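Carbohydrate binding module family 33 and 10 domain protein (Teredinibacter turnerae, PDB 6RW7) is an AA10 lytic polysaccharide monooxygenase, a copper enzyme, here its catalytic domain, that probably acts on cellulose. Local coordinates at residues 44-55 with 69-80. Sequence-based numbering, arbitrary orientation.
Sequences HWYNFMSVVAHH and GFDGETWNPAPY
The Trp75 indole pushes its six-membered edge into residues 44-55, CZ2 lying 3.5 Å from Asn47 CB and CZ3 meeting Val51 CG2, while Pro79 CD and Thr74 CG2 cover its two faces. Its five-membered ring lies obliquely against the His44 imidazole, planes at 46°. A nearly eclipsed first torsion (chi1 5°) turns the indole into this slot. Without it, as with an alanine in its place, a gap would probably open beside Asn47 and Val51, and the His44 ring would be likely to lose the ring packed against it. Deeper in, Pro79 CB makes a CH-pi contact with the six-membered ring of Trp45, 3.5 Å from its centroid; that ring turns its edge to the face of Tyr80 in an offset edge-to-face pair, planes at 85°.

From Ser50 onward backbone and hydroxyl bonds take over from ring packing: Thr74 OG1 donates to Ser50 O (2.7 Å) in the carbonyl plane, and Glu73 N to Val52 O (2.9 Å). On the solvent side, between the exposed His54 and Glu73, ND1 gives a straight bond to OE2 (2.7 Å) from above the carboxylate plane.

His54 NE2 also bonds Glu193, seen to bind copper in a structure of this protein, though not in this chain. The segments belong to the loop-rich region beside the copper site, attached to the AA10 beta-sandwich core: strand 52-54 pairs antiparallel with strand 193-202, while Trp45 packs on helices 10-17 and 29-37.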
ATOM      1  N   HIS A  44       7.590  15.566  -4.760  1.00 10.52           N
ATOM      2  CA  HIS A  44       7.767  14.124  -4.461  1.00 10.06           C
ATOM      3  C   HIS A  44       6.453  13.344  -4.637  1.00 10.25           C
ATOM      4  O   HIS A  44       6.502  12.114  -4.953  1.00  9.77           O
ATOM      5  CB  HIS A  44       8.330  13.941  -3.055  1.00 10.76           C
ATOM      6  CG  HIS A  44       9.731  14.411  -2.932  1.00 11.55           C
ATOM      7  ND1 HIS A  44      10.377  14.474  -1.725  1.00 12.57           N
ATOM      8  CD2 HIS A  44      10.614  14.811  -3.870  1.00 13.15           C
ATOM      9  CE1 HIS A  44      11.619  14.885  -1.927  1.00 13.93           C
ATOM     10  NE2 HIS A  44      11.794  15.082  -3.230  1.00 14.29           N
ATOM     11  N   TRP A  45       5.308  13.991  -4.399  1.00  9.92           N
ATOM     12  CA  TRP A  45       3.982  13.316  -4.441  1.00  9.92           C
ATOM     13  C   TRP A  45       3.629  12.936  -5.881  1.00  9.96           C
ATOM     14  O   TRP A  45       2.763  12.083  -6.094  1.00 10.30           O
ATOM     15  CB  TRP A  45       2.899  14.184  -3.810  1.00  9.77           C
ATOM     16  CG  TRP A  45       3.155  14.552  -2.389  1.00  9.62           C
ATOM     17  CD1 TRP A  45       3.803  15.659  -1.935  1.00 10.31           C
ATOM     18  CD2 TRP A  45       2.713  13.831  -1.221  1.00  9.60           C
ATOM     19  NE1 TRP A  45       3.852  15.651  -0.568  1.00  9.77           N
ATOM     20  CE2 TRP A  45       3.174  14.555  -0.102  1.00  9.63           C
ATOM     21  CE3 TRP A  45       2.000  12.650  -1.000  1.00  9.61           C
ATOM     22  CZ2 TRP A  45       2.920  14.158   1.202  1.00  9.92           C
ATOM     23  CZ3 TRP A  45       1.718  12.270   0.292  1.00  9.93           C
ATOM     24  CH2 TRP A  45       2.217  12.987   1.383  1.00 10.46           C
ATOM     25  N   TYR A  46       4.301  13.523  -6.865  1.00 10.34           N
ATOM     26  CA  TYR A  46       4.113  13.135  -8.282  1.00 11.13           C
ATOM     27  C   TYR A  46       4.674  11.731  -8.526  1.00 10.05           C
ATOM     28  O   TYR A  46       4.295  11.105  -9.515  1.00 10.39           O
ATOM     29  CB  TYR A  46       4.679  14.202  -9.221  1.00 12.62           C
ATOM     30  CG  TYR A  46       3.799  15.423  -9.251  1.00 14.27           C
ATOM     31  CD1 TYR A  46       3.778  16.332  -8.199  1.00 16.25           C
ATOM     32  CD2 TYR A  46       2.888  15.607 -10.272  1.00 16.50           C
ATOM     33  CE1 TYR A  46       2.919  17.425  -8.198  1.00 18.50           C
ATOM     34  CE2 TYR A  46       2.048  16.705 -10.303  1.00 17.82           C
ATOM     35  CZ  TYR A  46       2.053  17.616  -9.261  1.00 19.48           C
ATOM     36  OH  TYR A  46       1.208  18.700  -9.291  1.00 21.54           O
ATOM     37  N   ASN A  47       5.546  11.237  -7.650  1.00 10.00           N
ATOM     38  CA  ASN A  47       6.120   9.867  -7.740  1.00  9.96           C
ATOM     39  C   ASN A  47       5.320   8.883  -6.882  1.00  9.52           C
ATOM     40  O   ASN A  47       5.894   7.940  -6.336  1.00 10.51           O
ATOM     41  CB  ASN A  47       7.609   9.871  -7.365  1.00 11.10           C
ATOM     42  CG  ASN A  47       8.497   9.691  -8.569  1.00 10.63           C
ATOM     43  OD1 ASN A  47       9.539  10.356  -8.683  1.00 14.87           O
ATOM     44  ND2 ASN A  47       8.099   8.818  -9.456  1.00  8.58           N
ATOM     45  N   PHE A  48       4.003   9.055  -6.848  1.00  9.09           N
ATOM     46  CA  PHE A  48       3.123   8.219  -6.009  1.00  9.44           C
ATOM     47  C   PHE A  48       3.151   6.770  -6.497  1.00  9.53           C
ATOM     48  O   PHE A  48       2.790   5.849  -5.752  1.00 10.40           O
ATOM     49  CB  PHE A  48       1.695   8.744  -6.032  1.00  9.04           C
ATOM     50  CG  PHE A  48       1.028   8.857  -7.371  1.00  8.96           C
ATOM     51  CD1 PHE A  48       0.308   7.803  -7.897  1.00  8.91           C
ATOM     52  CD2 PHE A  48       1.072  10.036  -8.091  1.00  8.83           C
ATOM     53  CE1 PHE A  48      -0.369   7.929  -9.102  1.00  9.02           C
ATOM     54  CE2 PHE A  48       0.395  10.161  -9.292  1.00  8.90           C
ATOM     55  CZ  PHE A  48      -0.311   9.106  -9.803  1.00  9.28           C
ATOM     56  N   MET A  49       3.579   6.530  -7.734  1.00  9.54           N
ATOM     57  CA  MET A  49       3.636   5.168  -8.328  1.00  9.76           C
ATOM     58  C   MET A  49       5.001   4.510  -8.091  1.00 10.57           C
ATOM     59  O   MET A  49       5.246   3.428  -8.646  1.00 11.14           O
ATOM     60  CB  MET A  49       3.331   5.217  -9.824  1.00  9.82           C
ATOM     61  CG  MET A  49       4.373   5.865 -10.687  1.00 10.21           C
ATOM     62  SD  MET A  49       4.603   7.660 -10.502  1.00 10.37           S
ATOM     63  CE  MET A  49       3.033   8.269 -11.124  1.00 10.01           C
ATOM     64  N   SER A  50       5.875   5.146  -7.322  1.00 11.24           N
ATOM     65  CA  SER A  50       7.310   4.769  -7.298  1.00 10.73           C
ATOM     66  C   SER A  50       7.795   4.471  -5.887  1.00 10.78           C
ATOM     67  O   SER A  50       8.941   4.818  -5.595  1.00  9.78           O
ATOM     68  CB  SER A  50       8.126   5.850  -7.938  1.00 11.27           C
ATOM     69  OG  SER A  50       7.594   6.179  -9.211  1.00 12.70           O
ATOM     70  N   VAL A  51       6.969   3.849  -5.046  1.00 10.14           N
ATOM     71  CA  VAL A  51       7.477   3.370  -3.733  1.00 10.00           C
ATOM     72  C   VAL A  51       8.057   1.983  -4.008  1.00  9.91           C
ATOM     73  O   VAL A  51       7.272   1.035  -4.178  1.00  9.63           O
ATOM     74  CB  VAL A  51       6.411   3.353  -2.628  1.00  9.97           C
ATOM     75  CG1 VAL A  51       7.092   3.041  -1.315  1.00 10.56           C
ATOM     76  CG2 VAL A  51       5.658   4.673  -2.525  1.00  9.92           C
ATOM     77  N   VAL A  52       9.383   1.889  -4.135  1.00  9.22           N
ATOM     78  CA  VAL A  52      10.030   0.763  -4.859  1.00  9.83           C
ATOM     79  C   VAL A  52      11.312   0.294  -4.180  1.00 10.33           C
ATOM     80  O   VAL A  52      12.050   1.117  -3.594  1.00 11.13           O
ATOM     81  CB  VAL A  52      10.283   1.132  -6.340  1.00 10.31           C
ATOM     82  CG1 VAL A  52      11.288   2.260  -6.494  1.00 10.39           C
ATOM     83  CG2 VAL A  52      10.672  -0.073  -7.183  1.00 10.29           C
ATOM     84  N   ALA A  53      11.548  -1.008  -4.310  1.00 10.20           N
ATOM     85  CA  ALA A  53      12.814  -1.648  -3.924  1.00 10.22           C
ATOM     86  C   ALA A  53      13.093  -2.790  -4.888  1.00  9.92           C
ATOM     87  O   ALA A  53      12.242  -3.100  -5.735  1.00 10.38           O
ATOM     88  CB  ALA A  53      12.729  -2.127  -2.495  1.00 10.13           C
ATOM     89  N   HIS A  54      14.241  -3.445  -4.727  1.00 10.46           N
ATOM     90  CA  HIS A  54      14.611  -4.617  -5.532  1.00 10.38           C
ATOM     91  C   HIS A  54      15.044  -5.720  -4.579  1.00 11.02           C
ATOM     92  O   HIS A  54      16.236  -5.933  -4.428  1.00 11.96           O
ATOM     93  CB  HIS A  54      15.697  -4.262  -6.550  1.00 10.15           C
ATOM     94  CG  HIS A  54      15.210  -3.300  -7.566  1.00 10.69           C
ATOM     95  ND1 HIS A  54      15.259  -1.940  -7.365  1.00 11.57           N
ATOM     96  CD2 HIS A  54      14.635  -3.500  -8.767  1.00 11.60           C
ATOM     97  CE1 HIS A  54      14.704  -1.333  -8.397  1.00 12.04           C
ATOM     98  NE2 HIS A  54      14.350  -2.274  -9.287  1.00 13.27           N
ATOM     99  N   HIS A  55      14.069  -6.370  -3.962  1.00 10.93           N
ATOM    100  CA  HIS A  55      14.300  -7.472  -3.001  1.00 10.67           C
ATOM    101  C   HIS A  55      12.971  -8.158  -2.730  1.00 10.80           C
ATOM    102  O   HIS A  55      11.973  -7.826  -3.408  1.00 11.04           O
ATOM    103  CB  HIS A  55      14.991  -6.952  -1.742  1.00 10.75           C
ATOM    104  CG  HIS A  55      14.250  -5.892  -1.011  1.00 10.48           C
ATOM    105  ND1 HIS A  55      12.888  -5.988  -0.677  1.00 10.62           N
ATOM    106  CD2 HIS A  55      14.678  -4.708  -0.532  1.00 10.50           C
ATOM    107  CE1 HIS A  55      12.553  -4.905  -0.014  1.00 10.32           C
ATOM    108  NE2 HIS A  55      13.617  -4.097   0.083  1.00 11.01           N
ATOM    109  N   GLY A  69       7.022   3.290   3.261  1.00 10.43           N
ATOM    110  CA  GLY A  69       8.071   3.633   2.283  1.00 10.17           C
ATOM    111  C   GLY A  69       9.059   2.498   2.101  1.00 10.75           C
ATOM    112  O   GLY A  69       9.845   2.530   1.146  1.00 10.61           O
ATOM    113  N   PHE A  70       9.089   1.567   3.062  1.00 10.00           N
ATOM    114  CA  PHE A  70       9.990   0.385   3.124  1.00 10.46           C
ATOM    115  C   PHE A  70      11.461   0.770   2.865  1.00 10.55           C
ATOM    116  O   PHE A  70      12.197  -0.042   2.269  1.00 11.17           O
ATOM    117  CB  PHE A  70       9.497  -0.709   2.179  1.00 10.68           C
ATOM    118  CG  PHE A  70       9.771  -2.073   2.746  1.00 10.42           C
ATOM    119  CD1 PHE A  70       8.994  -2.588   3.775  1.00 10.69           C
ATOM    120  CD2 PHE A  70      10.855  -2.810   2.307  1.00 10.52           C
ATOM    121  CE1 PHE A  70       9.275  -3.823   4.326  1.00 11.01           C
ATOM    122  CE2 PHE A  70      11.131  -4.047   2.865  1.00 10.18           C
ATOM    123  CZ  PHE A  70      10.335  -4.559   3.862  1.00 11.03           C
ATOM    124  N   ASP A  71      11.885   1.937   3.332  1.00 11.46           N
ATOM    125  CA  ASP A  71      13.282   2.429   3.179  1.00 12.07           C
ATOM    126  C   ASP A  71      13.686   2.358   1.703  1.00 11.77           C
ATOM    127  O   ASP A  71      14.897   2.087   1.407  1.00 12.46           O
ATOM    128  CB  ASP A  71      14.260   1.618   4.028  1.00 12.40           C
ATOM    129  CG  ASP A  71      14.034   1.719   5.530  1.00 14.36           C
ATOM    130  OD1 ASP A  71      13.018   2.308   5.942  1.00 13.74           O
ATOM    131  OD2 ASP A  71      14.918   1.210   6.294  1.00 15.42           O
ATOM    132  N   GLY A  72      12.726   2.646   0.819  1.00 11.94           N
ATOM    133  CA  GLY A  72      12.844   2.405  -0.629  1.00 11.34           C
ATOM    134  C   GLY A  72      13.718   3.430  -1.355  1.00 11.39           C
ATOM    135  O   GLY A  72      14.342   4.327  -0.729  1.00 12.05           O
ATOM    136  N   GLU A  73      13.740   3.316  -2.675  1.00 10.72           N
ATOM    137  CA  GLU A  73      14.818   3.895  -3.501  1.00 10.74           C
ATOM    138  C   GLU A  73      14.500   5.315  -3.952  1.00 11.18           C
ATOM    139  O   GLU A  73      15.454   6.065  -4.183  1.00 11.80           O
ATOM    140  CB  GLU A  73      15.041   3.019  -4.727  1.00 11.24           C
ATOM    141  CG  GLU A  73      15.510   1.633  -4.352  1.00 12.45           C
ATOM    142  CD  GLU A  73      15.956   0.741  -5.491  1.00 14.18           C
ATOM    143  OE1 GLU A  73      16.144   1.269  -6.603  1.00 17.14           O
ATOM    144  OE2 GLU A  73      16.115  -0.470  -5.280  1.00 13.58           O
ATOM    145  N   THR A  74      13.245   5.661  -4.187  1.00 11.34           N
ATOM    146  CA  THR A  74      12.938   7.008  -4.761  1.00 10.82           C
ATOM    147  C   THR A  74      13.245   8.102  -3.733  1.00 11.60           C
ATOM    148  O   THR A  74      13.850   9.151  -4.100  1.00 12.56           O
ATOM    149  CB  THR A  74      11.489   7.066  -5.266  1.00 10.96           C
ATOM    150  OG1 THR A  74      11.330   5.933  -6.127  1.00 11.06           O
ATOM    151  CG2 THR A  74      11.149   8.380  -5.940  1.00 11.73           C
ATOM    152  N   TRP A  75      12.790   7.896  -2.502  1.00 11.22           N
ATOM    153  CA  TRP A  75      13.034   8.779  -1.345  1.00 11.47           C
ATOM    154  C   TRP A  75      12.937   7.931  -0.083  1.00 12.47           C
ATOM    155  O   TRP A  75      12.181   6.955  -0.065  1.00 12.19           O
ATOM    156  CB  TRP A  75      12.088   9.988  -1.293  1.00 11.34           C
ATOM    157  CG  TRP A  75      10.986  10.078  -2.304  1.00 11.19           C
ATOM    158  CD1 TRP A  75      10.784  11.093  -3.193  1.00 10.82           C
ATOM    159  CD2 TRP A  75       9.900   9.161  -2.488  1.00 10.40           C
ATOM    160  NE1 TRP A  75       9.636  10.890  -3.904  1.00 11.01           N
ATOM    161  CE2 TRP A  75       9.081   9.702  -3.509  1.00 10.71           C
ATOM    162  CE3 TRP A  75       9.566   7.928  -1.915  1.00 10.89           C
ATOM    163  CZ2 TRP A  75       7.931   9.052  -3.937  1.00 10.58           C
ATOM    164  CZ3 TRP A  75       8.435   7.281  -2.361  1.00 10.83           C
ATOM    165  CH2 TRP A  75       7.630   7.837  -3.359  1.00 10.94           C
ATOM    166  N   ASN A  76      13.678   8.328   0.942  1.00 12.87           N
ATOM    167  CA  ASN A  76      13.626   7.639   2.248  1.00 13.70           C
ATOM    168  C   ASN A  76      13.861   8.704   3.304  1.00 14.33           C
ATOM    169  O   ASN A  76      14.951   9.279   3.329  1.00 16.38           O
ATOM    170  CB  ASN A  76      14.651   6.515   2.289  1.00 13.74           C
ATOM    171  CG  ASN A  76      14.584   5.730   3.572  1.00 15.48           C
ATOM    172  OD1 ASN A  76      13.522   5.650   4.166  1.00 15.96           O
ATOM    173  ND2 ASN A  76      15.696   5.125   3.963  1.00 16.19           N
ATOM    174  N   PRO A  77      12.879   9.081   4.140  1.00 14.76           N
ATOM    175  CA  PRO A  77      11.534   8.501   4.151  1.00 13.82           C
ATOM    176  C   PRO A  77      10.715   8.861   2.910  1.00 12.57           C
ATOM    177  O   PRO A  77      11.034   9.821   2.211  1.00 12.36           O
ATOM    178  CB  PRO A  77      10.887   9.095   5.423  1.00 14.80           C
ATOM    179  CG  PRO A  77      11.643  10.366   5.682  1.00 16.93           C
ATOM    180  CD  PRO A  77      13.048  10.114   5.178  1.00 16.14           C
ATOM    181  N   ALA A  78       9.667   8.082   2.646  1.00 11.40           N
ATOM    182  CA  ALA A  78       8.687   8.378   1.580  1.00 11.16           C
ATOM    183  C   ALA A  78       7.719   9.449   2.078  1.00 10.42           C
ATOM    184  O   ALA A  78       7.443   9.564   3.283  1.00 10.17           O
ATOM    185  CB  ALA A  78       7.926   7.128   1.179  1.00 11.80           C
ATOM    186  N   PRO A  79       7.054  10.183   1.170  1.00 10.38           N
ATOM    187  CA  PRO A  79       5.897  10.991   1.563  1.00 10.74           C
ATOM    188  C   PRO A  79       4.910  10.173   2.414  1.00 10.73           C
ATOM    189  O   PRO A  79       4.306  10.667   3.335  1.00 11.02           O
ATOM    190  CB  PRO A  79       5.304  11.377   0.200  1.00 10.83           C
ATOM    191  CG  PRO A  79       6.517  11.454  -0.703  1.00 11.05           C
ATOM    192  CD  PRO A  79       7.393  10.310  -0.261  1.00 10.60           C
ATOM    193  N   TYR A  80       4.780   8.883   2.069  1.00 10.17           N
ATOM    194  CA  TYR A  80       3.751   7.958   2.614  1.00 10.28           C
ATOM    195  C   TYR A  80       4.128   7.467   4.006  1.00 10.93           C
ATOM    196  O   TYR A  80       3.273   6.825   4.633  1.00 11.58           O
ATOM    197  CB  TYR A  80       3.479   6.862   1.580  1.00  9.95           C
ATOM    198  CG  TYR A  80       3.065   7.508   0.279  1.00  9.60           C
ATOM    199  CD1 TYR A  80       1.853   8.178   0.186  1.00  9.89           C
ATOM    200  CD2 TYR A  80       3.943   7.595  -0.787  1.00  9.63           C
ATOM    201  CE1 TYR A  80       1.497   8.884  -0.947  1.00  9.24           C
ATOM    202  CE2 TYR A  80       3.607   8.312  -1.919  1.00  9.68           C
ATOM    203  CZ  TYR A  80       2.386   8.955  -2.003  1.00  9.76           C
ATOM    204  OH  TYR A  80       2.065   9.659  -3.120  1.00  9.66           O
TER
HETATM  205  O   HOH W   1      10.073  12.308  -6.514  1.00 11.24           O
HETATM  206  O   HOH W   2      10.761   4.395  -3.227  1.00 10.99           O
HETATM  207  O   HOH W   3      16.422  -2.091  -3.185  1.00 13.08           O
HETATM  208  O   HOH W   4      14.131  -1.468   1.093  1.00 13.43           O